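PDB 3WWX: S12 family peptidase from Streptomyces sp. 82F2, which probably hydrolyses amide bonds with D-stereospecificity, as an S12 family serine peptidase of the beta-lactamase clan. Local coordinates for residues D132-T135 with P136-V140. Residues are numbered along the deposited sequence; the frame is centred on the assembly and turned at random.
Sequences DTWT and PKQLV
Thr135 caps the helix that begins at Pro136, gripping its first turn with two bonds. Its OG1 accepts from Gln138 N at 3.0 Å, the side-chain bond of an N-cap, with an N-H...O angle of 147°. A chi1 of 64° turns OG1 back over the opening turn, within reach of Gln138 N. Thr135 OG1 also lies 3.2 Å from Gln138 CB and 3.3 Å from Lys137 CG. The straighter bond, from Leu139 N to Thr135 O (3.1 Å), is the first backbone bond of the helix, and Val140 N to Pro136 O (3.0 Å) carries the helical pattern on. Proline suits this first helical position, where no backbone N-H is called for.

The tight part is apolar: the CD2 methyl of buried Leu139 reaches CE3, on the benzo ring of Trp134, at 3.6 Å and lies near its CB as well, coming obliquely to the indole. Gln138 CG lies 3.9 Å from Trp134 CE3. Beyond it the chain bends at chi2 (68°), and the amide stands at right angles to the indole on the exposed side, while the extended Lys137 chain leads away from the cap.

Within the beta-lactamase-type fold this is the surface junction where the loop after helix 126-129 runs into helix 136-144. Phe117 of helix 115-121 meets Trp134 edge-to-face and also touches Leu139, Ser232 bonds Trp134 N, and helix 160-174 packs against Pro136 and Val140.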
loop_
_atom_site.group_PDB
_atom_site.type_symbol
_atom_site.label_atom_id
_atom_site.label_comp_id
_atom_site.label_asym_id
_atom_site.label_seq_id
_atom_site.Cartn_x
_atom_site.Cartn_y
_atom_site.Cartn_z
ATOM N N ASP A 132 0.186 2.776 20.760
ATOM C CA ASP A 132 -1.214 3.180 20.974
ATOM C C ASP A 132 -2.128 2.539 19.929
ATOM O O ASP A 132 -1.748 2.366 18.754
ATOM C CB ASP A 132 -1.364 4.694 20.876
ATOM C CG ASP A 132 -0.720 5.447 22.022
ATOM O OD1 ASP A 132 -0.111 4.840 22.926
ATOM O OD2 ASP A 132 -0.801 6.681 21.960
ATOM N N THR A 133 -3.322 2.161 20.375
ATOM C CA THR A 133 -4.330 1.598 19.497
ATOM C C THR A 133 -5.242 2.675 18.962
ATOM O O THR A 133 -5.814 3.461 19.728
ATOM C CB THR A 133 -5.156 0.522 20.206
ATOM O OG1 THR A 133 -4.308 -0.597 20.484
ATOM C CG2 THR A 133 -6.316 0.060 19.332
ATOM N N TRP A 134 -5.368 2.692 17.642
ATOM C CA TRP A 134 -6.242 3.607 16.932
ATOM C C TRP A 134 -7.344 2.818 16.282
ATOM O O TRP A 134 -7.081 1.984 15.406
ATOM C CB TRP A 134 -5.479 4.344 15.824
ATOM C CG TRP A 134 -4.334 5.161 16.307
ATOM C CD1 TRP A 134 -3.089 4.708 16.632
ATOM C CD2 TRP A 134 -4.323 6.565 16.534
ATOM N NE1 TRP A 134 -2.305 5.750 17.047
ATOM C CE2 TRP A 134 -3.033 6.905 16.985
ATOM C CE3 TRP A 134 -5.280 7.578 16.384
ATOM C CZ2 TRP A 134 -2.681 8.217 17.301
ATOM C CZ3 TRP A 134 -4.929 8.868 16.700
ATOM C CH2 TRP A 134 -3.644 9.181 17.150
ATOM N N THR A 135 -8.586 3.082 16.667
ATOM C CA THR A 135 -9.703 2.467 15.966
ATOM C C THR A 135 -9.912 3.136 14.618
ATOM O O THR A 135 -9.567 4.291 14.422
ATOM C CB THR A 135 -11.004 2.584 16.755
ATOM O OG1 THR A 135 -11.358 3.963 16.890
ATOM C CG2 THR A 135 -10.863 1.940 18.130
ATOM N N PRO A 136 -10.478 2.407 13.654
ATOM C CA PRO A 136 -10.790 3.062 12.383
ATOM C C PRO A 136 -11.654 4.300 12.586
ATOM O O PRO A 136 -11.383 5.328 11.970
ATOM C CB PRO A 136 -11.503 1.977 11.584
ATOM C CG PRO A 136 -10.870 0.681 12.123
ATOM C CD PRO A 136 -10.674 0.949 13.605
ATOM N N LYS A 137 -12.659 4.247 13.451
ATOM C CA LYS A 137 -13.496 5.425 13.647
ATOM C C LYS A 137 -12.701 6.582 14.256
ATOM O O LYS A 137 -12.980 7.747 13.953
ATOM C CB LYS A 137 -14.753 5.089 14.475
ATOM C CG LYS A 137 -14.473 4.478 15.820
ATOM C CD LYS A 137 -15.783 4.090 16.543
ATOM C CE LYS A 137 -15.498 3.470 17.911
ATOM N NZ LYS A 137 -16.730 3.284 18.728
ATOM N N GLN A 138 -11.705 6.286 15.087
ATOM C CA GLN A 138 -10.856 7.357 15.618
ATOM C C GLN A 138 -10.038 8.022 14.517
ATOM O O GLN A 138 -9.880 9.249 14.497
ATOM C CB GLN A 138 -9.935 6.851 16.731
ATOM C CG GLN A 138 -9.004 7.924 17.308
ATOM C CD GLN A 138 -9.742 8.991 18.069
ATOM O OE1 GLN A 138 -10.109 8.788 19.225
ATOM N NE2 GLN A 138 -9.978 10.127 17.431
ATOM N N LEU A 139 -9.487 7.237 13.600
ATOM C CA LEU A 139 -8.740 7.809 12.487
ATOM C C LEU A 139 -9.635 8.689 11.614
ATOM O O LEU A 139 -9.241 9.762 11.183
ATOM C CB LEU A 139 -8.108 6.685 11.668
ATOM C CG LEU A 139 -7.063 5.850 12.428
ATOM C CD1 LEU A 139 -6.581 4.718 11.534
ATOM C CD2 LEU A 139 -5.886 6.698 12.928
ATOM N N VAL A 140 -10.839 8.227 11.315
ATOM C CA VAL A 140 -11.759 9.021 10.513
ATOM C C VAL A 140 -12.120 10.304 11.281
ATOM O O VAL A 140 -12.175 11.392 10.691
ATOM C CB VAL A 140 -12.997 8.200 10.134
ATOM C CG1 VAL A 140 -14.042 9.070 9.466
ATOM C CG2 VAL A 140 -12.605 7.019 9.229
#